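Long-range contacts in acyl-coenzyme A oxidase 3 (Yarrowia lipolytica, PDB 5YS9), which oxidises acyl-CoA substrates to trans-2-enoyl-CoA with FAD as cofactor, passing the electrons to oxygen to give hydrogen peroxide in peroxisomal fatty acid beta-oxidation: residues Q109-R119 and T308-R319; G251-I259 and Q443-W454. All coordinates share one frame; numbering follows the deposited sequence.

Contact 1 of 2, residues Q109-R119 and T308-R319; sequences QLHGIVDMGTR and TMIADSFFVSQR
Gln-109 of helix 101-111 and Ile-113 farther along lie against helix 300-330, the CA of Ile-113 lying 5.2 Å from that of Val-316 and the CA of Gln-109 6.5 Å from that of Asp-312. Gln-109 is a knob in a hole made by Thr-308, Ala-311, Asp-312 and Phe-315. Its long chain, extended beyond CG (chi2 -179°), carries NE2 to 3.2 Å from Asp-312 OD1, while a weak bond runs from NE2 to Thr-308 O. Arg-119, extended from CG to NE, comes to meet Asp-312 head-on: its NH1 forms a salt bridge 3.1 Å from Asp-312 OD2 and a hydrogen bond to OD1, the guanidinium plane standing 88° to the carboxylate. Gln-109 NE2 and Arg-119 NH1 reach Asp-312 OD1 from opposite faces. Farther along, apolar and polar contacts mix. Leu-110 CD2 packs 3.9 Å from Phe-315 CE1, and branched Ile-113 lays CG1 3.5 Å from Phe-315 O and CG2 3.8 Å from Arg-319 CD. Arg-319 NH1 gives a weak bond to Ile-113 O, 3.0 Å away; its NE is hydrogen-bonded to Ile-644 O. A buried aspartate carboxylate thus has a cationic partner and an amide donor, which would probably favour its ionised form, and through it the N-terminal helical region is tied to the C-alpha1 helical domain.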
loop_
_atom_site.group_PDB
_atom_site.type_symbol
_atom_site.label_atom_id
_atom_site.label_comp_id
_atom_site.label_asym_id
_atom_site.label_seq_id
_atom_site.Cartn_x
_atom_site.Cartn_y
_atom_site.Cartn_z
ATOM N N GLN A 109 -14.737 11.328 -14.255
ATOM C CA GLN A 109 -13.961 10.097 -14.022
ATOM C C GLN A 109 -12.599 10.141 -14.753
ATOM O O GLN A 109 -11.553 9.716 -14.247
ATOM C CB GLN A 109 -14.720 8.877 -14.554
ATOM C CG GLN A 109 -15.892 8.333 -13.755
ATOM C CD GLN A 109 -16.509 7.097 -14.452
ATOM O OE1 GLN A 109 -16.963 7.173 -15.621
ATOM N NE2 GLN A 109 -16.509 5.965 -13.759
ATOM N N LEU A 110 -12.640 10.608 -15.983
ATOM C CA LEU A 110 -11.427 10.883 -16.731
ATOM C C LEU A 110 -10.478 11.850 -15.970
ATOM O O LEU A 110 -9.275 11.644 -15.960
ATOM C CB LEU A 110 -11.763 11.442 -18.118
ATOM C CG LEU A 110 -12.499 10.468 -19.061
ATOM C CD1 LEU A 110 -13.115 11.259 -20.193
ATOM C CD2 LEU A 110 -11.558 9.388 -19.581
ATOM N N HIS A 111 -11.046 12.880 -15.363
ATOM C CA HIS A 111 -10.290 13.888 -14.653
ATOM C C HIS A 111 -9.689 13.305 -13.387
ATOM O O HIS A 111 -8.664 13.807 -12.928
ATOM C CB HIS A 111 -11.211 15.057 -14.275
ATOM C CG HIS A 111 -10.496 16.247 -13.714
ATOM N ND1 HIS A 111 -11.023 17.023 -12.706
ATOM C CD2 HIS A 111 -9.294 16.790 -14.018
ATOM C CE1 HIS A 111 -10.188 18.014 -12.442
ATOM N NE2 HIS A 111 -9.127 17.887 -13.216
ATOM N N GLY A 112 -10.368 12.284 -12.831
ATOM C CA GLY A 112 -9.927 11.533 -11.668
ATOM C C GLY A 112 -8.712 10.661 -11.908
ATOM O O GLY A 112 -8.104 10.185 -10.975
ATOM N N ILE A 113 -8.360 10.437 -13.161
ATOM C CA ILE A 113 -7.101 9.776 -13.509
ATOM C C ILE A 113 -5.868 10.571 -13.041
ATOM O O ILE A 113 -4.863 9.989 -12.680
ATOM C CB ILE A 113 -6.998 9.540 -15.022
ATOM C CG1 ILE A 113 -8.190 8.690 -15.493
ATOM C CG2 ILE A 113 -5.694 8.825 -15.391
ATOM C CD1 ILE A 113 -8.370 8.605 -17.011
ATOM N N VAL A 114 -5.958 11.887 -13.030
ATOM C CA VAL A 114 -4.858 12.745 -12.555
ATOM C C VAL A 114 -5.156 13.739 -11.439
ATOM O O VAL A 114 -4.236 14.232 -10.796
ATOM C CB VAL A 114 -4.257 13.507 -13.710
ATOM C CG1 VAL A 114 -3.500 12.531 -14.589
ATOM C CG2 VAL A 114 -5.318 14.256 -14.516
ATOM N N ASP A 115 -6.421 14.002 -11.142
ATOM C CA ASP A 115 -6.759 14.878 -10.002
ATOM C C ASP A 115 -7.922 14.273 -9.208
ATOM O O ASP A 115 -9.072 14.486 -9.496
ATOM C CB ASP A 115 -7.052 16.304 -10.537
ATOM C CG ASP A 115 -7.184 17.319 -9.438
ATOM O OD1 ASP A 115 -7.183 16.863 -8.284
ATOM O OD2 ASP A 115 -7.316 18.543 -9.729
ATOM N N MET A 116 -7.613 13.468 -8.219
ATOM C CA MET A 116 -8.674 12.863 -7.431
ATOM C C MET A 116 -9.222 13.810 -6.353
ATOM O O MET A 116 -10.204 13.506 -5.750
ATOM C CB MET A 116 -8.179 11.585 -6.809
ATOM C CG MET A 116 -7.660 10.572 -7.818
ATOM S SD MET A 116 -7.270 8.931 -7.140
ATOM C CE MET A 116 -5.631 8.770 -7.848
ATOM N N GLY A 117 -8.577 14.949 -6.107
ATOM C CA GLY A 117 -9.041 15.894 -5.131
ATOM C C GLY A 117 -10.135 16.780 -5.673
ATOM O O GLY A 117 -11.205 16.878 -5.092
ATOM N N THR A 118 -9.875 17.438 -6.789
ATOM C CA THR A 118 -10.823 18.414 -7.318
ATOM C C THR A 118 -12.176 17.775 -7.626
ATOM O O THR A 118 -13.230 18.259 -7.228
ATOM C CB THR A 118 -10.247 19.098 -8.555
ATOM O OG1 THR A 118 -9.170 19.958 -8.161
ATOM C CG2 THR A 118 -11.318 19.954 -9.244
ATOM N N ARG A 119 -12.128 16.659 -8.327
ATOM C CA ARG A 119 -13.320 15.859 -8.619
ATOM C C ARG A 119 -14.224 15.670 -7.390
ATOM O O ARG A 119 -15.429 15.805 -7.500
ATOM C CB ARG A 119 -12.859 14.500 -9.156
ATOM C CG ARG A 119 -13.965 13.529 -9.398
ATOM C CD ARG A 119 -13.495 12.129 -9.684
ATOM N NE ARG A 119 -14.721 11.380 -9.944
ATOM C CZ ARG A 119 -14.826 10.073 -10.157
ATOM N NH1 ARG A 119 -13.752 9.315 -10.177
ATOM N NH2 ARG A 119 -16.044 9.521 -10.338
ATOM N N THR A 308 -19.753 2.846 -11.182
ATOM C CA THR A 308 -18.835 3.982 -11.308
ATOM C C THR A 308 -17.466 3.719 -10.653
ATOM O O THR A 308 -16.427 4.026 -11.234
ATOM C CB THR A 308 -19.464 5.294 -10.769
ATOM O OG1 THR A 308 -20.489 5.709 -11.668
ATOM C CG2 THR A 308 -18.441 6.461 -10.690
ATOM N N MET A 309 -17.475 3.102 -9.485
ATOM C CA MET A 309 -16.245 2.828 -8.749
ATOM C C MET A 309 -15.427 1.674 -9.333
ATOM O O MET A 309 -14.156 1.618 -9.225
ATOM C CB MET A 309 -16.584 2.538 -7.309
ATOM C CG MET A 309 -17.360 3.665 -6.679
ATOM S SD MET A 309 -17.242 3.588 -4.906
ATOM C CE MET A 309 -15.623 4.269 -4.705
ATOM N N ILE A 310 -16.163 0.753 -9.936
ATOM C CA ILE A 310 -15.555 -0.378 -10.605
ATOM C C ILE A 310 -14.837 0.149 -11.829
ATOM O O ILE A 310 -13.706 -0.226 -12.035
ATOM C CB ILE A 310 -16.586 -1.455 -10.997
ATOM C CG1 ILE A 310 -17.189 -2.061 -9.739
ATOM C CG2 ILE A 310 -15.922 -2.571 -11.790
ATOM C CD1 ILE A 310 -18.582 -2.601 -9.975
ATOM N N ALA A 311 -15.521 0.998 -12.608
ATOM C CA ALA A 311 -14.909 1.753 -13.698
ATOM C C ALA A 311 -13.724 2.665 -13.266
ATOM O O ALA A 311 -12.703 2.652 -13.921
ATOM C CB ALA A 311 -15.965 2.555 -14.448
ATOM N N ASP A 312 -13.856 3.428 -12.183
ATOM C CA ASP A 312 -12.741 4.224 -11.629
ATOM C C ASP A 312 -11.510 3.347 -11.406
ATOM O O ASP A 312 -10.394 3.810 -11.598
ATOM C CB ASP A 312 -13.092 4.890 -10.265
ATOM C CG ASP A 312 -14.089 6.044 -10.380
ATOM O OD1 ASP A 312 -14.310 6.515 -11.507
ATOM O OD2 ASP A 312 -14.680 6.486 -9.340
ATOM N N SER A 313 -11.710 2.107 -10.947
ATOM C CA SER A 313 -10.590 1.218 -10.692
ATOM C C SER A 313 -9.844 0.956 -12.011
ATOM O O SER A 313 -8.574 0.883 -12.059
ATOM C CB SER A 313 -11.024 -0.080 -10.007
ATOM O OG SER A 313 -11.565 0.170 -8.712
ATOM N N PHE A 314 -10.625 0.847 -13.078
ATOM C CA PHE A 314 -10.047 0.727 -14.392
ATOM C C PHE A 314 -9.285 1.976 -14.800
ATOM O O PHE A 314 -8.099 1.918 -15.170
ATOM C CB PHE A 314 -11.122 0.416 -15.444
ATOM C CG PHE A 314 -10.664 0.685 -16.840
ATOM C CD1 PHE A 314 -9.760 -0.162 -17.439
ATOM C CD2 PHE A 314 -11.078 1.835 -17.518
ATOM C CE1 PHE A 314 -9.312 0.075 -18.727
ATOM C CE2 PHE A 314 -10.622 2.095 -18.811
ATOM C CZ PHE A 314 -9.743 1.203 -19.417
ATOM N N PHE A 315 -10.002 3.088 -14.766
ATOM C CA PHE A 315 -9.477 4.356 -15.161
ATOM C C PHE A 315 -8.157 4.753 -14.494
ATOM O O PHE A 315 -7.312 5.338 -15.155
ATOM C CB PHE A 315 -10.528 5.443 -14.933
ATOM C CG PHE A 315 -11.590 5.488 -16.000
ATOM C CD1 PHE A 315 -11.242 5.684 -17.345
ATOM C CD2 PHE A 315 -12.938 5.328 -15.677
ATOM C CE1 PHE A 315 -12.224 5.752 -18.323
ATOM C CE2 PHE A 315 -13.931 5.372 -16.655
ATOM C CZ PHE A 315 -13.575 5.588 -17.972
ATOM N N VAL A 316 -7.982 4.447 -13.206
ATOM C CA VAL A 316 -6.719 4.695 -12.518
ATOM C C VAL A 316 -5.685 3.628 -12.848
ATOM O O VAL A 316 -4.554 3.959 -13.124
ATOM C CB VAL A 316 -6.889 4.853 -10.982
ATOM C CG1 VAL A 316 -5.542 5.058 -10.256
ATOM C CG2 VAL A 316 -7.749 6.055 -10.722
ATOM N N SER A 317 -6.057 2.363 -12.768
ATOM C CA SER A 317 -5.101 1.288 -12.960
ATOM C C SER A 317 -4.336 1.339 -14.287
ATOM O O SER A 317 -3.133 1.082 -14.296
ATOM C CB SER A 317 -5.776 -0.081 -12.830
ATOM O OG SER A 317 -6.144 -0.315 -11.493
ATOM N N GLN A 318 -5.046 1.638 -15.376
ATOM C CA GLN A 318 -4.474 1.684 -16.715
ATOM C C GLN A 318 -3.270 2.645 -16.838
ATOM O O GLN A 318 -2.338 2.443 -17.653
ATOM C CB GLN A 318 -5.550 2.064 -17.737
ATOM C CG GLN A 318 -6.180 3.430 -17.488
ATOM C CD GLN A 318 -7.141 3.900 -18.575
ATOM O OE1 GLN A 318 -7.284 3.295 -19.609
ATOM N NE2 GLN A 318 -7.782 5.007 -18.325
ATOM N N ARG A 319 -3.299 3.693 -16.034
ATOM C CA ARG A 319 -2.251 4.703 -16.046
ATOM C C ARG A 319 -0.957 4.075 -15.523
ATOM O O ARG A 319 0.087 4.150 -16.168
ATOM C CB ARG A 319 -2.687 5.876 -15.184
ATOM C CG ARG A 319 -1.820 7.127 -15.255
ATOM C CD ARG A 319 -2.200 8.113 -14.134
ATOM N NE ARG A 319 -1.050 8.913 -13.705
ATOM C CZ ARG A 319 -1.000 9.680 -12.620
ATOM N NH1 ARG A 319 -2.029 9.769 -11.786
ATOM N NH2 ARG A 319 0.125 10.346 -12.369
#

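Contact 2 of 2, residues G251-I259 and Q443-W454; sequences GKKMGRDAI and QAYADWVVQCTW. With FAD (flavin-adenine dinucleotide), chain C.
Arg-256 reaches the backbone carbonyl of Asp-447 with its guanidinium turned 62° from the indole of Trp-454; Trp-454 CH2 lies over one face, 3.9 Å from Arg-256 CZ. The N-H groups at the edge have other partners: Arg-256 NE donates to Asp-447 O at 2.7 Å, and NH2 adds a weak bond to the same oxygen. A bend at chi3 (-145°) turns the guanidinium toward this carbonyl, and Val-450 CG1 packs 3.4 Å from NE. Asp-447 accepts a second time, its side-chain OD1 taking the backbone Arg-256 N at 2.6 Å from above the carboxylate plane. Gly-255, having no side chain, lies flat against the helix with its CA 3.6 Å from Ala-446 O. Beside it the small Ala-446 leaves room for Met-254, whose unbranched, extended chain crosses Val-449 at about a right angle, CE 4.1 Å from CG1, and obliquely meets the ring of Tyr-445. The neighbouring part of the same six-membered indole ring brings its edge to the flavin, Trp-454 CE3 3.5 Å from FAD C6. The contact joins the loop between strands 245-249 and 262-272 of the middle beta domain to helix 441-448 and the turns after it; Ile-120 of helix 116-136 touches Arg-256 and Trp-454, while Tyr-445 OH bonds Asp-424 of the second subunit.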
loop_
_atom_site.group_PDB
_atom_site.type_symbol
_atom_site.label_atom_id
_atom_site.label_comp_id
_atom_site.label_asym_id
_atom_site.label_seq_id
_atom_site.Cartn_x
_atom_site.Cartn_y
_atom_site.Cartn_z
ATOM N N GLY A 251 -8.229 18.882 8.736
ATOM C CA GLY A 251 -6.799 18.929 8.561
ATOM C C GLY A 251 -6.193 17.898 7.653
ATOM O O GLY A 251 -6.827 17.411 6.751
ATOM N N LYS A 252 -4.927 17.611 7.882
ATOM C CA LYS A 252 -4.157 16.778 6.985
ATOM C C LYS A 252 -4.719 15.382 6.862
ATOM O O LYS A 252 -4.985 14.725 7.845
ATOM C CB LYS A 252 -2.705 16.713 7.473
ATOM C CG LYS A 252 -1.753 15.948 6.585
ATOM C CD LYS A 252 -1.315 16.789 5.416
ATOM C CE LYS A 252 -0.300 16.069 4.570
ATOM N NZ LYS A 252 -0.908 14.999 3.754
ATOM N N LYS A 253 -4.854 14.937 5.624
ATOM C CA LYS A 253 -5.211 13.552 5.302
ATOM C C LYS A 253 -4.062 12.796 4.629
ATOM O O LYS A 253 -3.106 13.390 4.128
ATOM C CB LYS A 253 -6.430 13.526 4.407
ATOM C CG LYS A 253 -7.597 14.268 5.005
ATOM C CD LYS A 253 -8.863 14.043 4.227
ATOM C CE LYS A 253 -8.828 14.626 2.840
ATOM N NZ LYS A 253 -8.818 16.108 2.750
ATOM N N MET A 254 -4.136 11.474 4.646
ATOM C CA MET A 254 -3.186 10.688 3.890
ATOM C C MET A 254 -3.054 11.196 2.418
ATOM O O MET A 254 -1.928 11.225 1.859
ATOM C CB MET A 254 -3.611 9.243 3.891
ATOM C CG MET A 254 -2.829 8.356 2.938
ATOM S SD MET A 254 -3.100 6.687 3.528
ATOM C CE MET A 254 -2.087 5.699 2.392
ATOM N N GLY A 255 -4.178 11.589 1.845
ATOM C CA GLY A 255 -4.290 11.960 0.462
ATOM C C GLY A 255 -5.435 12.916 0.257
ATOM O O GLY A 255 -6.103 13.289 1.198
ATOM N N ARG A 256 -5.629 13.345 -0.978
ATOM C CA ARG A 256 -6.793 14.129 -1.359
ATOM C C ARG A 256 -6.938 15.384 -0.534
ATOM O O ARG A 256 -8.002 15.718 -0.068
ATOM C CB ARG A 256 -8.060 13.284 -1.312
ATOM C CG ARG A 256 -8.193 12.342 -2.491
ATOM C CD ARG A 256 -9.558 11.702 -2.574
ATOM N NE ARG A 256 -9.492 10.341 -3.079
ATOM C CZ ARG A 256 -10.105 9.906 -4.168
ATOM N NH1 ARG A 256 -10.845 10.715 -4.886
ATOM N NH2 ARG A 256 -9.983 8.648 -4.533
ATOM N N ASP A 257 -5.828 16.068 -0.355
ATOM C CA ASP A 257 -5.784 17.255 0.455
ATOM C C ASP A 257 -6.543 18.436 -0.132
ATOM O O ASP A 257 -6.821 19.373 0.570
ATOM C CB ASP A 257 -4.354 17.620 0.820
ATOM C CG ASP A 257 -3.920 17.026 2.143
ATOM O OD1 ASP A 257 -4.721 16.945 3.075
ATOM O OD2 ASP A 257 -2.765 16.635 2.257
ATOM N N ALA A 258 -6.849 18.403 -1.422
ATOM C CA ALA A 258 -7.608 19.493 -2.026
ATOM C C ALA A 258 -9.003 19.597 -1.436
ATOM O O ALA A 258 -9.633 20.659 -1.553
ATOM C CB ALA A 258 -7.737 19.294 -3.518
ATOM N N ILE A 259 -9.526 18.504 -0.890
ATOM C CA ILE A 259 -10.863 18.473 -0.304
ATOM C C ILE A 259 -10.860 18.961 1.129
ATOM O O ILE A 259 -10.072 18.518 1.933
ATOM C CB ILE A 259 -11.450 17.055 -0.272
ATOM C CG1 ILE A 259 -11.407 16.410 -1.639
ATOM C CG2 ILE A 259 -12.874 17.066 0.255
ATOM C CD1 ILE A 259 -11.413 14.906 -1.561
ATOM N N GLN A 443 1.528 9.726 -4.737
ATOM C CA GLN A 443 0.331 10.549 -4.631
ATOM C C GLN A 443 -0.959 9.774 -5.063
ATOM O O GLN A 443 -2.012 9.758 -4.355
ATOM C CB GLN A 443 0.462 11.890 -5.386
ATOM C CG GLN A 443 -0.469 12.972 -4.822
ATOM C CD GLN A 443 -0.367 13.197 -3.260
ATOM O OE1 GLN A 443 -1.269 12.767 -2.511
ATOM N NE2 GLN A 443 0.676 13.885 -2.788
ATOM N N ALA A 444 -0.879 9.099 -6.194
ATOM C CA ALA A 444 -1.974 8.251 -6.598
ATOM C C ALA A 444 -2.358 7.187 -5.511
ATOM O O ALA A 444 -3.520 6.982 -5.235
ATOM C CB ALA A 444 -1.589 7.596 -7.882
ATOM N N TYR A 445 -1.389 6.529 -4.905
ATOM C CA TYR A 445 -1.719 5.533 -3.907
ATOM C C TYR A 445 -2.426 6.118 -2.680
ATOM O O TYR A 445 -3.423 5.610 -2.214
ATOM C CB TYR A 445 -0.465 4.777 -3.492
ATOM C CG TYR A 445 -0.761 3.646 -2.575
ATOM C CD1 TYR A 445 -1.189 2.433 -3.061
ATOM C CD2 TYR A 445 -0.658 3.800 -1.214
ATOM C CE1 TYR A 445 -1.489 1.398 -2.215
ATOM C CE2 TYR A 445 -0.959 2.775 -0.361
ATOM C CZ TYR A 445 -1.380 1.579 -0.871
ATOM O OH TYR A 445 -1.682 0.558 -0.021
ATOM N N ALA A 446 -1.901 7.222 -2.200
ATOM C CA ALA A 446 -2.475 7.987 -1.094
ATOM C C ALA A 446 -3.837 8.503 -1.424
ATOM O O ALA A 446 -4.693 8.522 -0.570
ATOM C CB ALA A 446 -1.569 9.170 -0.756
ATOM N N ASP A 447 -4.024 9.029 -2.621
ATOM C CA ASP A 447 -5.340 9.464 -3.064
ATOM C C ASP A 447 -6.354 8.340 -3.281
ATOM O O ASP A 447 -7.513 8.476 -2.954
ATOM C CB ASP A 447 -5.237 10.328 -4.317
ATOM C CG ASP A 447 -4.600 11.666 -4.061
ATOM O OD1 ASP A 447 -4.387 12.030 -2.909
ATOM O OD2 ASP A 447 -4.298 12.366 -5.026
ATOM N N TRP A 448 -5.913 7.243 -3.875
ATOM C CA TRP A 448 -6.815 6.145 -4.205
ATOM C C TRP A 448 -7.453 5.439 -3.025
ATOM O O TRP A 448 -8.593 5.044 -3.077
ATOM C CB TRP A 448 -6.154 5.110 -5.118
ATOM C CG TRP A 448 -7.093 3.983 -5.443
ATOM C CD1 TRP A 448 -7.117 2.769 -4.868
ATOM C CD2 TRP A 448 -8.198 4.025 -6.334
ATOM N NE1 TRP A 448 -8.137 2.031 -5.365
ATOM C CE2 TRP A 448 -8.822 2.782 -6.276
ATOM C CE3 TRP A 448 -8.702 4.988 -7.200
ATOM C CZ2 TRP A 448 -9.918 2.470 -7.049
ATOM C CZ3 TRP A 448 -9.787 4.676 -7.964
ATOM C CH2 TRP A 448 -10.388 3.437 -7.883
ATOM N N VAL A 449 -6.680 5.256 -1.983
ATOM C CA VAL A 449 -6.922 4.272 -0.962
ATOM C C VAL A 449 -8.240 4.462 -0.192
ATOM O O VAL A 449 -8.818 3.512 0.293
ATOM C CB VAL A 449 -5.653 4.126 -0.104
ATOM C CG1 VAL A 449 -5.841 4.496 1.344
ATOM C CG2 VAL A 449 -5.023 2.769 -0.296
ATOM N N VAL A 450 -8.709 5.692 -0.098
ATOM C CA VAL A 450 -9.949 5.978 0.587
ATOM C C VAL A 450 -11.150 5.286 -0.067
ATOM O O VAL A 450 -12.135 5.035 0.586
ATOM C CB VAL A 450 -10.171 7.500 0.756
ATOM C CG1 VAL A 450 -10.168 8.211 -0.580
ATOM C CG2 VAL A 450 -11.441 7.777 1.523
ATOM N N GLN A 451 -11.034 4.950 -1.342
ATOM C CA GLN A 451 -12.089 4.293 -2.107
ATOM C C GLN A 451 -12.475 2.970 -1.463
ATOM O O GLN A 451 -13.580 2.500 -1.607
ATOM C CB GLN A 451 -11.613 4.008 -3.527
ATOM C CG GLN A 451 -11.385 5.225 -4.389
ATOM C CD GLN A 451 -12.525 5.490 -5.330
ATOM O OE1 GLN A 451 -13.471 6.166 -4.991
ATOM N NE2 GLN A 451 -12.435 4.959 -6.518
ATOM N N CYS A 452 -11.516 2.329 -0.831
ATOM C CA CYS A 452 -11.764 1.162 -0.015
ATOM C C CYS A 452 -12.563 1.407 1.258
ATOM O O CYS A 452 -13.165 0.496 1.775
ATOM C CB CYS A 452 -10.466 0.432 0.287
ATOM S SG CYS A 452 -9.510 0.072 -1.181
ATOM N N THR A 453 -12.485 2.605 1.816
ATOM C CA THR A 453 -13.156 2.882 3.074
ATOM C C THR A 453 -14.542 3.510 2.923
ATOM O O THR A 453 -15.483 3.064 3.530
ATOM C CB THR A 453 -12.237 3.713 4.001
ATOM O OG1 THR A 453 -11.191 2.874 4.486
ATOM C CG2 THR A 453 -12.972 4.249 5.185
ATOM N N TRP A 454 -14.629 4.552 2.113
ATOM C CA TRP A 454 -15.882 5.237 1.832
ATOM C C TRP A 454 -16.759 4.533 0.806
ATOM O O TRP A 454 -16.309 3.663 0.099
ATOM C CB TRP A 454 -15.634 6.698 1.472
ATOM C CG TRP A 454 -15.077 6.966 0.117
ATOM C CD1 TRP A 454 -15.088 6.143 -0.940
ATOM C CD2 TRP A 454 -14.447 8.169 -0.319
ATOM N NE1 TRP A 454 -14.502 6.737 -2.013
ATOM C CE2 TRP A 454 -14.099 7.990 -1.658
ATOM C CE3 TRP A 454 -14.137 9.382 0.299
ATOM C CZ2 TRP A 454 -13.454 8.970 -2.396
ATOM C CZ3 TRP A 454 -13.503 10.349 -0.434
ATOM C CH2 TRP A 454 -13.165 10.140 -1.765
HETATM P PA FAD C . -16.495 1.930 10.733
HETATM O O1A FAD C . -16.590 2.185 12.188
HETATM O O2A FAD C . -17.706 1.608 9.945
HETATM O O5B FAD C . -15.521 0.695 10.579
HETATM C C5B FAD C . -14.198 0.765 11.085
HETATM C C4B FAD C . -13.482 -0.559 10.914
HETATM O O4B FAD C . -14.189 -1.576 11.613
HETATM C C3B FAD C . -13.451 -0.965 9.465
HETATM O O3B FAD C . -12.204 -1.562 9.170
HETATM C C2B FAD C . -14.490 -2.036 9.347
HETATM O O2B FAD C . -14.036 -3.025 8.444
HETATM C C1B FAD C . -14.611 -2.604 10.738
HETATM N N9A FAD C . -16.022 -2.987 10.933
HETATM C C8A FAD C . -17.075 -2.169 11.050
HETATM N N7A FAD C . -18.210 -2.873 11.185
HETATM C C5A FAD C . -17.890 -4.165 11.150
HETATM C C6A FAD C . -18.611 -5.442 11.237
HETATM N N6A FAD C . -19.944 -5.481 11.396
HETATM N N1A FAD C . -17.890 -6.570 11.150
HETATM C C2A FAD C . -16.563 -6.549 10.990
HETATM N N3A FAD C . -15.850 -5.431 10.904
HETATM C C4A FAD C . -16.446 -4.236 10.978
HETATM N N1 FAD C . -18.901 10.703 4.844
HETATM C C2 FAD C . -19.881 11.542 4.480
HETATM O O2 FAD C . -21.022 11.345 4.891
HETATM N N3 FAD C . -19.691 12.582 3.684
HETATM C C4 FAD C . -18.506 12.868 3.191
HETATM O O4 FAD C . -18.362 13.842 2.465
HETATM C C4X FAD C . -17.375 12.009 3.539
HETATM N N5 FAD C . -16.157 12.255 3.075
HETATM C C5X FAD C . -15.141 11.461 3.420
HETATM C C6 FAD C . -13.898 11.760 2.923
HETATM C C7 FAD C . -12.824 10.980 3.249
HETATM C C7M FAD C . -11.484 11.333 2.676
HETATM C C8 FAD C . -13.011 9.812 4.135
HETATM C C8M FAD C . -11.852 8.937 4.499
HETATM C C9 FAD C . -14.261 9.501 4.629
HETATM C C9A FAD C . -15.339 10.289 4.305
HETATM N N10 FAD C . -16.620 10.000 4.791
HETATM C C10 FAD C . -17.648 10.872 4.425
HETATM C "C1'" FAD C . -16.870 8.878 5.694
HETATM C "C2'" FAD C . -16.868 7.493 5.073
HETATM O "O2'" FAD C . -18.053 7.356 4.308
HETATM C "C3'" FAD C . -16.829 6.461 6.199
HETATM O "O3'" FAD C . -15.563 6.597 6.818
HETATM C "C4'" FAD C . -16.997 4.985 5.840
HETATM O "O4'" FAD C . -18.149 4.740 5.045
HETATM C "C5'" FAD C . -17.198 4.157 7.087
HETATM O "O5'" FAD C . -16.033 4.196 7.879
HETATM P P FAD C . -16.087 4.437 9.441
HETATM O O1P FAD C . -15.064 5.459 9.748
HETATM O O2P FAD C . -17.501 4.640 9.839
HETATM O O3P FAD C . -15.593 3.049 10.024
#

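Contacts 1 and 2 have centres about 13 Å apart, and their segments alternate along the chain; contact 1 joins the N-terminal helices to the C-alpha1 helices and contact 2 joins the beta domain to the same C-alpha1 helices. They touch directly: Arg-256 NH1 lies 3.0 Å from Met-116 O, a weak hydrogen bond, and Gly-117 O is 3.5 Å from Ile-259 CG1. Across the other segments, Trp-448 packs on Ser-313 and Val-316 of helix 300-330. Contact 2 borders the cofactor itself, with Val-450, Thr-453 and Trp-454 in the FAD pocket; contact 1 stands a layer behind, the side chain of Met-116 being about 10 Å from FAD. Residues 116-119 and 443-454 therefore connect the buried Asp-312 cluster with the wall of the flavin site.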